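Local coordinates for protein ALDH21) (Physcomitrella patens subsp. patens, PDB 5MZ5) that oxidises succinic semialdehyde to succinate with NADP(+) as coenzyme, as a plant member of the aldehyde dehydrogenase family, at residues Y40-A45 with S220-G225; W55-N60 with A67-Q72; P71-K76 with S240-S245; L104-A109 with I231-L236. All blocks are in the same frame, centred on the assembly; numbering follows the deposited sequence.

Contact 1. Residues Y40-A45 with S220-G225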
loop_
_atom_site.group_PDB
_atom_site.type_symbol
_atom_site.label_atom_id
_atom_site.label_comp_id
_atom_site.label_asym_id
_atom_site.label_seq_id
_atom_site.Cartn_x
_atom_site.Cartn_y
_atom_site.Cartn_z
ATOM N N TYR A 40 15.376 12.108 41.911
ATOM C CA TYR A 40 14.885 12.320 40.557
ATOM C C TYR A 40 13.679 13.244 40.604
ATOM O O TYR A 40 13.081 13.448 41.660
ATOM C CB TYR A 40 14.474 10.973 39.919
ATOM C CG TYR A 40 15.632 10.149 39.403
ATOM C CD1 TYR A 40 16.437 9.415 40.274
ATOM C CD2 TYR A 40 15.906 10.077 38.040
ATOM C CE1 TYR A 40 17.508 8.658 39.804
ATOM C CE2 TYR A 40 16.964 9.306 37.556
ATOM C CZ TYR A 40 17.764 8.603 38.445
ATOM O OH TYR A 40 18.811 7.848 37.992
ATOM N N ASN A 41 13.326 13.794 39.452
ATOM C CA ASN A 41 12.135 14.600 39.301
ATOM C C ASN A 41 11.136 13.792 38.503
ATOM O O ASN A 41 11.516 12.891 37.753
ATOM C CB ASN A 41 12.441 15.881 38.518
ATOM C CG ASN A 41 13.286 16.885 39.239
ATOM O OD1 ASN A 41 14.320 17.311 38.732
ATOM N ND2 ASN A 41 12.818 17.363 40.378
ATOM N N ILE A 42 9.858 14.123 38.659
ATOM C CA ILE A 42 8.782 13.541 37.873
ATOM C C ILE A 42 8.361 14.623 36.893
ATOM O O ILE A 42 8.741 15.788 37.072
ATOM C CB ILE A 42 7.631 12.916 38.707
ATOM C CG1 ILE A 42 6.944 13.948 39.627
ATOM C CG2 ILE A 42 8.177 11.731 39.499
ATOM C CD1 ILE A 42 5.610 13.498 40.287
ATOM N N PHE A 43 7.637 14.247 35.838
ATOM C CA PHE A 43 7.284 15.215 34.823
ATOM C C PHE A 43 5.807 15.465 34.777
ATOM O O PHE A 43 5.024 14.558 34.548
ATOM C CB PHE A 43 7.893 14.814 33.459
ATOM C CG PHE A 43 9.404 14.925 33.526
ATOM C CD1 PHE A 43 10.042 16.133 33.255
ATOM C CD2 PHE A 43 10.180 13.851 33.966
ATOM C CE1 PHE A 43 11.431 16.255 33.390
ATOM C CE2 PHE A 43 11.557 13.984 34.123
ATOM C CZ PHE A 43 12.172 15.190 33.842
ATOM N N LEU A 44 5.434 16.712 35.055
ATOM C CA LEU A 44 4.054 17.168 35.098
ATOM C C LEU A 44 3.890 18.280 34.085
ATOM O O LEU A 44 4.470 19.361 34.252
ATOM C CB LEU A 44 3.695 17.625 36.527
ATOM C CG LEU A 44 2.332 18.300 36.750
ATOM C CD1 LEU A 44 1.194 17.382 36.379
ATOM C CD2 LEU A 44 2.165 18.709 38.204
ATOM N N ALA A 45 3.110 18.000 33.012
ATOM C CA ALA A 45 2.841 18.926 31.910
ATOM C C ALA A 45 4.173 19.474 31.333
ATOM O O ALA A 45 4.356 20.696 31.229
ATOM C CB ALA A 45 1.933 20.059 32.385
ATOM N N SER A 220 14.048 4.768 34.064
ATOM C CA SER A 220 14.246 4.718 32.609
ATOM C C SER A 220 13.243 5.629 31.932
ATOM O O SER A 220 13.607 6.387 31.018
ATOM C CB SER A 220 14.111 3.290 32.086
ATOM O OG SER A 220 15.212 2.517 32.523
ATOM N N ALA A 221 11.984 5.584 32.416
ATOM C CA ALA A 221 10.929 6.459 31.923
ATOM C C ALA A 221 11.213 7.921 32.295
ATOM O O ALA A 221 10.938 8.817 31.502
ATOM C CB ALA A 221 9.596 6.033 32.488
ATOM N N LEU A 222 11.791 8.152 33.481
ATOM C CA LEU A 222 12.095 9.493 33.961
ATOM C C LEU A 222 13.258 10.122 33.206
ATOM O O LEU A 222 13.271 11.337 33.050
ATOM C CB LEU A 222 12.300 9.525 35.494
ATOM C CG LEU A 222 11.027 9.224 36.336
ATOM C CD1 LEU A 222 11.383 9.062 37.818
ATOM C CD2 LEU A 222 9.931 10.294 36.130
ATOM N N ILE A 223 14.201 9.291 32.705
ATOM C CA ILE A 223 15.316 9.710 31.859
ATOM C C ILE A 223 14.733 10.167 30.516
ATOM O O ILE A 223 15.129 11.229 30.037
ATOM C CB ILE A 223 16.438 8.625 31.730
ATOM C CG1 ILE A 223 17.198 8.449 33.077
ATOM C CG2 ILE A 223 17.427 8.963 30.603
ATOM C CD1 ILE A 223 18.124 7.127 33.169
ATOM N N LEU A 224 13.729 9.433 29.963
ATOM C CA LEU A 224 13.067 9.865 28.715
ATOM C C LEU A 224 12.396 11.235 28.923
ATOM O O LEU A 224 12.524 12.097 28.061
ATOM C CB LEU A 224 12.081 8.837 28.116
ATOM C CG LEU A 224 12.698 7.626 27.391
ATOM C CD1 LEU A 224 11.623 6.582 27.045
ATOM C CD2 LEU A 224 13.476 8.036 26.111
ATOM N N GLY A 225 11.817 11.431 30.112
ATOM C CA GLY A 225 11.190 12.666 30.572
ATOM C C GLY A 225 12.156 13.829 30.608
ATOM O O GLY A 225 11.814 14.906 30.126
#
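The Phe43 ring lies flat against Gly225, whose carbonyl carbon C sits 3.5 Å above the ring plane on one face, offset toward the rim. Gly225 CA stands 3.9 Å from the ring centroid and 20° off the normal, which makes this a CH-pi contact. Phe43 CE2 also approaches Leu222 O at 3.3 Å, obliquely and with no hydrogen bond. Phe43 reaches this place with CG anti to its carbonyl carbon (chi1 -67°), which lays the ring over Gly225. One turn back, Leu222 puts its two methyls to different uses: CD2 is 3.4 Å from Asn41 O and 4.1 Å from Ile42 CG2, the Ile42 and Leu222 side chains lying side by side, while CD1 meets Tyr40 CB at 4.2 Å. No hydrogen bond crosses the pair; it consists of van der Waals packing and the CH-pi contact. Strand 42-44 passes helix 220-225 at an axis distance of 8.3 Å. The Phe43 backbone is hydrogen-bonded to Ile241 of strand 239-241, the outermost parallel strand. The contact thus packs an N-terminal strand onto a connecting helix of the Rossmann-type NADP(+)-binding domain of an aldehyde dehydrogenase.

Contact 2. Residues W55-N60 with A67-Q72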
loop_
_atom_site.group_PDB
_atom_site.type_symbol
_atom_site.label_atom_id
_atom_site.label_comp_id
_atom_site.label_asym_id
_atom_site.label_seq_id
_atom_site.Cartn_x
_atom_site.Cartn_y
_atom_site.Cartn_z
ATOM N N TRP A 55 8.097 10.442 48.904
ATOM C CA TRP A 55 9.110 9.751 48.118
ATOM C C TRP A 55 8.800 8.300 47.879
ATOM O O TRP A 55 8.288 7.616 48.754
ATOM C CB TRP A 55 10.494 9.875 48.766
ATOM C CG TRP A 55 11.040 11.272 48.824
ATOM C CD1 TRP A 55 11.169 12.051 49.936
ATOM C CD2 TRP A 55 11.546 12.049 47.727
ATOM N NE1 TRP A 55 11.740 13.259 49.606
ATOM C CE2 TRP A 55 11.968 13.291 48.251
ATOM C CE3 TRP A 55 11.723 11.802 46.355
ATOM C CZ2 TRP A 55 12.570 14.277 47.454
ATOM C CZ3 TRP A 55 12.303 12.784 45.565
ATOM C CH2 TRP A 55 12.689 14.017 46.107
ATOM N N LEU A 56 9.111 7.837 46.676
ATOM C CA LEU A 56 9.031 6.441 46.278
ATOM C C LEU A 56 10.483 5.936 46.243
ATOM O O LEU A 56 11.341 6.558 45.588
ATOM C CB LEU A 56 8.373 6.298 44.885
ATOM C CG LEU A 56 8.362 4.890 44.247
ATOM C CD1 LEU A 56 7.418 3.914 45.010
ATOM C CD2 LEU A 56 7.982 4.963 42.764
ATOM N N ASP A 57 10.757 4.818 46.941
ATOM C CA ASP A 57 12.099 4.218 46.985
ATOM C C ASP A 57 12.310 3.302 45.802
ATOM O O ASP A 57 11.458 2.469 45.512
ATOM C CB ASP A 57 12.290 3.401 48.273
ATOM C CG ASP A 57 12.458 4.191 49.559
ATOM O OD1 ASP A 57 12.715 5.410 49.479
ATOM O OD2 ASP A 57 12.414 3.564 50.649
ATOM N N VAL A 58 13.448 3.443 45.121
ATOM C CA VAL A 58 13.818 2.572 44.009
ATOM C C VAL A 58 15.083 1.830 44.413
ATOM O O VAL A 58 16.130 2.447 44.660
ATOM C CB VAL A 58 13.934 3.261 42.626
ATOM C CG1 VAL A 58 14.287 2.240 41.533
ATOM C CG2 VAL A 58 12.645 4.003 42.276
ATOM N N THR A 59 14.973 0.502 44.497
ATOM C CA THR A 59 16.090 -0.325 44.934
ATOM C C THR A 59 16.928 -0.899 43.815
ATOM O O THR A 59 16.445 -1.168 42.715
ATOM C CB THR A 59 15.642 -1.452 45.886
ATOM O OG1 THR A 59 14.895 -2.445 45.172
ATOM C CG2 THR A 59 14.888 -0.941 47.126
ATOM N N ASN A 60 18.208 -1.125 44.141
ATOM C CA ASN A 60 19.161 -1.826 43.308
ATOM C C ASN A 60 18.679 -3.280 43.466
ATOM O O ASN A 60 18.561 -3.769 44.587
ATOM C CB ASN A 60 20.576 -1.615 43.855
ATOM C CG ASN A 60 21.674 -2.341 43.109
ATOM O OD1 ASN A 60 21.570 -3.526 42.761
ATOM N ND2 ASN A 60 22.792 -1.668 42.932
ATOM N N ALA A 67 18.721 3.004 45.835
ATOM C CA ALA A 67 19.662 3.740 45.002
ATOM C C ALA A 67 19.092 5.038 44.476
ATOM O O ALA A 67 19.845 5.910 44.028
ATOM C CB ALA A 67 20.139 2.864 43.858
ATOM N N ALA A 68 17.768 5.170 44.534
ATOM C CA ALA A 68 17.061 6.330 44.031
ATOM C C ALA A 68 15.783 6.636 44.802
ATOM O O ALA A 68 15.165 5.734 45.370
ATOM C CB ALA A 68 16.761 6.145 42.542
ATOM N N LYS A 69 15.401 7.924 44.819
ATOM C CA LYS A 69 14.190 8.464 45.446
ATOM C C LYS A 69 13.448 9.236 44.374
ATOM O O LYS A 69 14.033 10.087 43.691
ATOM C CB LYS A 69 14.523 9.368 46.637
ATOM C CG LYS A 69 14.951 8.591 47.866
ATOM C CD LYS A 69 15.374 9.525 48.958
ATOM C CE LYS A 69 14.466 9.433 50.152
ATOM N NZ LYS A 69 14.655 10.593 51.064
ATOM N N VAL A 70 12.181 8.872 44.160
ATOM C CA VAL A 70 11.335 9.470 43.110
ATOM C C VAL A 70 10.123 10.146 43.754
ATOM O O VAL A 70 9.447 9.493 44.549
ATOM C CB VAL A 70 10.873 8.373 42.101
ATOM C CG1 VAL A 70 9.947 8.946 41.053
ATOM C CG2 VAL A 70 12.050 7.673 41.454
ATOM N N PRO A 71 9.794 11.414 43.420
ATOM C CA PRO A 71 8.568 12.016 43.967
ATOM C C PRO A 71 7.325 11.229 43.552
ATOM O O PRO A 71 7.253 10.711 42.434
ATOM C CB PRO A 71 8.538 13.413 43.326
ATOM C CG PRO A 71 9.919 13.669 42.859
ATOM C CD PRO A 71 10.444 12.332 42.461
ATOM N N GLN A 72 6.373 11.091 44.472
ATOM C CA GLN A 72 5.123 10.403 44.181
ATOM C C GLN A 72 4.069 11.452 43.858
ATOM O O GLN A 72 3.880 12.388 44.637
ATOM C CB GLN A 72 4.682 9.486 45.330
ATOM C CG GLN A 72 3.555 8.550 44.907
ATOM C CD GLN A 72 3.276 7.496 45.934
ATOM O OE1 GLN A 72 2.580 7.729 46.931
ATOM N NE2 GLN A 72 3.760 6.293 45.671
#
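Trp55 and Lys69 cross at about a right angle, with the amine of Lys69 over one face of the indole. NZ is 4.2 Å from the centroid of the five-membered ring and 23° off its normal, a cation-pi geometry. A bend at chi3 (116°) turns the end of the lysine back over the ring, after its CB has already met Trp55 CE3 at 3.7 Å. The six-membered part of the indole reaches Pro71, with Trp55 CZ3 3.6 Å from Pro71 CD, and Val70 C lies near the ring plane at its edge. Behind these side chains the backbones form an antiparallel beta hairpin of strands 55-59 and 66-71. Leu56 and Val70 exchange two bonds, Leu56 N to Val70 O at 2.7 Å and Val70 N to Leu56 O at 2.8 Å. Val58 O takes both Ala67 N (2.9 Å) and Ala68 N (3.2 Å), both in its carbonyl plane, while Val58 N gives a bond to Ala68 O; Ala67 and Ala68 together opposite Val58 make a classic beta bulge. On the face shared by Leu56, Val58, Ala68 and Val70, Val58 CG2 touches Val70 CG2 at 3.8 Å. Leu219 packs on Val58, Ala68 and Val70 of that face, Leu222 on Val70, and Leu56 lies close to the NADP(+)-binding Ser215. Backbone bonds between Lys69 and both Lys38 and Tyr40 tie strand 66-71 to strand 38-44.

Contact 3. Residues P71-K76 with S240-S245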
loop_
_atom_site.group_PDB
_atom_site.type_symbol
_atom_site.label_atom_id
_atom_site.label_comp_id
_atom_site.label_asym_id
_atom_site.label_seq_id
_atom_site.Cartn_x
_atom_site.Cartn_y
_atom_site.Cartn_z
ATOM N N PRO A 71 9.794 11.414 43.420
ATOM C CA PRO A 71 8.568 12.016 43.967
ATOM C C PRO A 71 7.325 11.229 43.552
ATOM O O PRO A 71 7.253 10.711 42.434
ATOM C CB PRO A 71 8.538 13.413 43.326
ATOM C CG PRO A 71 9.919 13.669 42.859
ATOM C CD PRO A 71 10.444 12.332 42.461
ATOM N N GLN A 72 6.373 11.091 44.472
ATOM C CA GLN A 72 5.123 10.403 44.181
ATOM C C GLN A 72 4.069 11.452 43.858
ATOM O O GLN A 72 3.880 12.388 44.637
ATOM C CB GLN A 72 4.682 9.486 45.330
ATOM C CG GLN A 72 3.555 8.550 44.907
ATOM C CD GLN A 72 3.276 7.496 45.934
ATOM O OE1 GLN A 72 2.580 7.729 46.931
ATOM N NE2 GLN A 72 3.760 6.293 45.671
ATOM N N ALA A 73 3.413 11.310 42.692
ATOM C CA ALA A 73 2.384 12.248 42.243
ATOM C C ALA A 73 1.114 12.122 43.068
ATOM O O ALA A 73 0.710 11.017 43.434
ATOM C CB ALA A 73 2.073 12.031 40.763
ATOM N N THR A 74 0.489 13.259 43.368
ATOM C CA THR A 74 -0.780 13.263 44.100
ATOM C C THR A 74 -1.910 13.137 43.065
ATOM O O THR A 74 -1.660 13.212 41.857
ATOM C CB THR A 74 -0.937 14.542 44.939
ATOM O OG1 THR A 74 -1.015 15.671 44.069
ATOM C CG2 THR A 74 0.185 14.724 45.986
ATOM N N HIS A 75 -3.144 12.994 43.544
ATOM C CA HIS A 75 -4.350 12.944 42.725
ATOM C C HIS A 75 -4.488 14.247 41.906
ATOM O O HIS A 75 -4.865 14.190 40.735
ATOM C CB HIS A 75 -5.566 12.746 43.628
ATOM C CG HIS A 75 -6.831 12.517 42.873
ATOM N ND1 HIS A 75 -7.615 13.581 42.427
ATOM C CD2 HIS A 75 -7.407 11.353 42.492
ATOM C CE1 HIS A 75 -8.626 13.027 41.775
ATOM N NE2 HIS A 75 -8.545 11.687 41.787
ATOM N N LYS A 76 -4.179 15.405 42.536
ATOM C CA LYS A 76 -4.233 16.714 41.904
ATOM C C LYS A 76 -3.227 16.798 40.748
ATOM O O LYS A 76 -3.577 17.348 39.703
ATOM C CB LYS A 76 -4.019 17.845 42.921
ATOM C CG LYS A 76 -4.494 19.200 42.406
ATOM C CD LYS A 76 -3.565 20.329 42.842
ATOM C CE LYS A 76 -4.100 21.699 42.501
ATOM N NZ LYS A 76 -4.044 21.971 41.042
ATOM N N SER A 240 3.471 13.925 30.381
ATOM C CA SER A 240 3.594 13.786 31.820
ATOM C C SER A 240 4.049 12.356 32.057
ATOM O O SER A 240 3.567 11.446 31.382
ATOM C CB SER A 240 2.276 14.056 32.531
ATOM O OG SER A 240 2.042 15.450 32.616
ATOM N N ILE A 241 5.023 12.178 32.949
ATOM C CA ILE A 241 5.560 10.870 33.359
ATOM C C ILE A 241 5.534 10.871 34.889
ATOM O O ILE A 241 6.325 11.574 35.527
ATOM C CB ILE A 241 6.952 10.500 32.753
ATOM C CG1 ILE A 241 6.920 10.566 31.199
ATOM C CG2 ILE A 241 7.437 9.094 33.264
ATOM C CD1 ILE A 241 8.247 10.585 30.554
ATOM N N LEU A 242 4.538 10.162 35.451
ATOM C CA LEU A 242 4.290 10.115 36.887
ATOM C C LEU A 242 4.186 8.686 37.472
ATOM O O LEU A 242 3.210 7.984 37.188
ATOM C CB LEU A 242 3.003 10.887 37.269
ATOM C CG LEU A 242 2.515 12.042 36.404
ATOM C CD1 LEU A 242 0.993 12.052 36.349
ATOM C CD2 LEU A 242 2.999 13.379 36.963
ATOM N N PRO A 243 5.145 8.256 38.325
ATOM C CA PRO A 243 4.967 6.981 39.056
ATOM C C PRO A 243 3.819 7.258 40.040
ATOM O O PRO A 243 3.787 8.306 40.698
ATOM C CB PRO A 243 6.315 6.781 39.772
ATOM C CG PRO A 243 7.239 7.820 39.171
ATOM C CD PRO A 243 6.362 8.951 38.777
ATOM N N VAL A 244 2.805 6.408 40.025
ATOM C CA VAL A 244 1.581 6.675 40.786
ATOM C C VAL A 244 1.312 5.589 41.846
ATOM O O VAL A 244 1.603 4.395 41.636
ATOM C CB VAL A 244 0.404 6.898 39.765
ATOM C CG1 VAL A 244 -0.970 6.763 40.390
ATOM C CG2 VAL A 244 0.530 8.253 39.075
ATOM N N SER A 245 0.791 6.040 43.004
ATOM C CA SER A 245 0.390 5.191 44.127
ATOM C C SER A 245 -0.868 4.397 43.730
ATOM O O SER A 245 -1.598 4.781 42.809
ATOM C CB SER A 245 0.093 6.035 45.368
ATOM O OG SER A 245 -0.978 6.948 45.160
#
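Leu242 meets Ala73 where the chain leaves strand 239-241, the outermost of the parallel strands of the Rossmann-type sheet, and packs against the N-cap turn at Thr74 that leads into helix 75-94. Its CB is 3.8 Å from Ala73 CB, and its CD2 lies 4.1 Å from the same methyl, so that two atoms of the leucine touch one small side chain. Leu242 also packs on Ile78 and Ala81 of helix 75-94, which extends this apolar patch along the helix. At Pro243 backbone atoms come in: the ring carbon CD of Pro243 approaches Pro71 O at 4.2 Å, and Pro243 O faces Ala73 N at 3.6 Å without forming a hydrogen bond. Ile42 of strand 38-44 touches Pro71, Ala73 and Pro243, and so packs against both segments of the contact. Val244 adds a looser apolar touch, its CG2 4.4 Å from Ala73 CB; its side chain also packs on Lys212, which binds NADP(+). The segment 240-245 therefore runs close to the coenzyme site. At Ser245 the partner becomes Gln72, which reaches along to the serine with CG anti to its backbone N (chi1 -168°) and an extended chain. Its terminal amide lies against the serine carbon rather than its hydroxyl, Gln72 OE1 being 3.4 Å from Ser245 CB but 4.1 Å from Ser245 OG.

Contact 4. Residues L104-A109 with I231-L236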
loop_
_atom_site.group_PDB
_atom_site.type_symbol
_atom_site.label_atom_id
_atom_site.label_comp_id
_atom_site.label_asym_id
_atom_site.label_seq_id
_atom_site.Cartn_x
_atom_site.Cartn_y
_atom_site.Cartn_z
ATOM N N LEU A 104 11.828 13.247 17.826
ATOM C CA LEU A 104 12.273 11.855 17.861
ATOM C C LEU A 104 13.765 11.694 17.567
ATOM O O LEU A 104 14.416 10.862 18.192
ATOM C CB LEU A 104 11.398 10.988 16.929
ATOM C CG LEU A 104 9.927 10.910 17.309
ATOM C CD1 LEU A 104 9.063 10.596 16.133
ATOM C CD2 LEU A 104 9.696 9.937 18.472
ATOM N N GLU A 105 14.310 12.518 16.657
ATOM C CA GLU A 105 15.733 12.497 16.316
ATOM C C GLU A 105 16.576 13.050 17.460
ATOM O O GLU A 105 17.702 12.585 17.669
ATOM C CB GLU A 105 16.014 13.265 15.015
ATOM C CG GLU A 105 15.488 12.550 13.783
ATOM C CD GLU A 105 15.770 13.262 12.474
ATOM O OE1 GLU A 105 15.608 14.503 12.399
ATOM O OE2 GLU A 105 16.141 12.563 11.508
ATOM N N LYS A 106 16.033 14.040 18.197
ATOM C CA LYS A 106 16.703 14.625 19.355
ATOM C C LYS A 106 16.751 13.609 20.504
ATOM O O LYS A 106 17.728 13.573 21.232
ATOM C CB LYS A 106 16.049 15.949 19.782
ATOM C CG LYS A 106 16.469 17.115 18.908
ATOM C CD LYS A 106 15.733 18.395 19.295
ATOM C CE LYS A 106 16.099 19.534 18.372
ATOM N NZ LYS A 106 15.829 20.861 18.991
ATOM N N VAL A 107 15.712 12.746 20.624
ATOM C CA VAL A 107 15.670 11.674 21.623
ATOM C C VAL A 107 16.768 10.637 21.263
ATOM O O VAL A 107 17.528 10.245 22.141
ATOM C CB VAL A 107 14.256 11.015 21.760
ATOM C CG1 VAL A 107 14.282 9.830 22.725
ATOM C CG2 VAL A 107 13.219 12.034 22.202
ATOM N N VAL A 108 16.861 10.247 19.970
ATOM C CA VAL A 108 17.877 9.317 19.445
ATOM C C VAL A 108 19.302 9.812 19.813
ATOM O O VAL A 108 20.079 9.040 20.388
ATOM C CB VAL A 108 17.704 9.075 17.916
ATOM C CG1 VAL A 108 18.917 8.374 17.302
ATOM C CG2 VAL A 108 16.427 8.293 17.622
ATOM N N ALA A 109 19.592 11.109 19.554
ATOM C CA ALA A 109 20.873 11.764 19.835
ATOM C C ALA A 109 21.220 11.774 21.330
ATOM O O ALA A 109 22.366 11.492 21.692
ATOM C CB ALA A 109 20.885 13.186 19.275
ATOM N N ILE A 231 13.369 19.447 24.825
ATOM C CA ILE A 231 13.022 19.577 23.404
ATOM C C ILE A 231 11.940 20.657 23.201
ATOM O O ILE A 231 10.764 20.451 23.512
ATOM C CB ILE A 231 12.690 18.207 22.744
ATOM C CG1 ILE A 231 13.888 17.234 22.893
ATOM C CG2 ILE A 231 12.288 18.391 21.266
ATOM C CD1 ILE A 231 13.579 15.774 22.608
ATOM N N GLU A 232 12.377 21.801 22.646
ATOM C CA GLU A 232 11.592 23.009 22.382
ATOM C C GLU A 232 10.439 22.803 21.392
ATOM O O GLU A 232 9.396 23.431 21.570
ATOM C CB GLU A 232 12.500 24.183 21.955
ATOM C CG GLU A 232 13.376 23.914 20.730
ATOM C CD GLU A 232 14.788 23.398 20.973
ATOM O OE1 GLU A 232 14.954 22.359 21.656
ATOM O OE2 GLU A 232 15.732 24.019 20.434
ATOM N N GLU A 233 10.619 21.924 20.368
ATOM C CA GLU A 233 9.612 21.587 19.345
ATOM C C GLU A 233 8.361 20.942 19.953
ATOM O O GLU A 233 7.277 21.053 19.382
ATOM C CB GLU A 233 10.184 20.610 18.299
ATOM C CG GLU A 233 11.161 21.209 17.304
ATOM C CD GLU A 233 12.630 21.109 17.662
ATOM O OE1 GLU A 233 12.960 21.042 18.868
ATOM O OE2 GLU A 233 13.458 21.143 16.724
ATOM N N LEU A 234 8.519 20.250 21.089
ATOM C CA LEU A 234 7.419 19.565 21.749
ATOM C C LEU A 234 6.569 20.543 22.565
ATOM O O LEU A 234 7.096 21.171 23.476
ATOM C CB LEU A 234 7.962 18.391 22.588
ATOM C CG LEU A 234 7.004 17.242 22.899
ATOM C CD1 LEU A 234 6.471 16.573 21.615
ATOM C CD2 LEU A 234 7.686 16.226 23.794
ATOM N N PRO A 235 5.273 20.752 22.201
ATOM C CA PRO A 235 4.434 21.719 22.944
ATOM C C PRO A 235 4.362 21.479 24.456
ATOM O O PRO A 235 4.466 20.343 24.904
ATOM C CB PRO A 235 3.049 21.560 22.294
ATOM C CG PRO A 235 3.331 21.019 20.919
ATOM C CD PRO A 235 4.506 20.111 21.111
ATOM N N LEU A 236 4.167 22.555 25.234
ATOM C CA LEU A 236 4.025 22.475 26.689
ATOM C C LEU A 236 2.763 21.675 27.052
ATOM O O LEU A 236 1.696 21.906 26.481
ATOM C CB LEU A 236 3.969 23.882 27.287
ATOM C CG LEU A 236 4.109 23.969 28.799
ATOM C CD1 LEU A 236 5.572 23.749 29.225
ATOM C CD2 LEU A 236 3.567 25.313 29.308
#
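The aliphatic part of Lys106 lies alongside Ile231, the two side chains running antiparallel. Lys106 CB is 3.8 Å from Ile231 CD1, and farther out Lys106 CD passes 4.0 Å from Ile231 CG2. The chain is extended beyond CG and carries NZ clear of the isoleucine to the carboxylates of Glu232 and Glu233, whose side chains run roughly perpendicular to that of the lysine. The stronger bond joins Lys106 NZ to Glu233 OE1 at 2.9 Å, made through the syn lone pair of that oxygen. A weak second bond reaches Glu233 OE2 at 3.3 Å, so the amine draws on both oxygens of one carboxylate. The salt bridge from Lys106 NZ to Glu232 OE1, at 3.2 Å, is also weak as a hydrogen bond. Both glutamates are bent at chi2 (-93° in Glu232, 93° in Glu233), which helps fold their ends back toward the lysine. One residue on, Val107 is buried: its CG2 meets Ile231 CD1 at 3.8 Å, and it packs on Leu224, Ile227 and Leu228 of helix 219-229. Ile231 to Leu234 form a type I beta turn in the loop between that helix and strand 239-241, part of a beta-alpha-beta crossover of the Rossmann-type sheet. With two carboxylates converging on one amine, the lysine's positive charge probably offsets the repulsion expected between the adjacent glutamates of the turn.

In the fold
Contacts 1 and 3 are buried, and neither has a hydrogen bond between its segments; contacts 2 and 4 are only partly buried and carry the polar chemistry, a hairpin's backbone bonds with a cation-pi pair in one and a salt-bridge network in the other. Contacts 1 and 2 reach the same sheet through neighbouring strands 38-44 and 66-71, and contact 3 shares Pro71 and Gln72 with contact 2. Contact 3 joins contact 1 through a probable hydrogen bond between Ala45 N and Ser240 OG. Contact 4 stands apart from contact 2, their nearest atoms about 18 Å away, but touches contact 1 where Leu236 CD1 packs near Ala45 O.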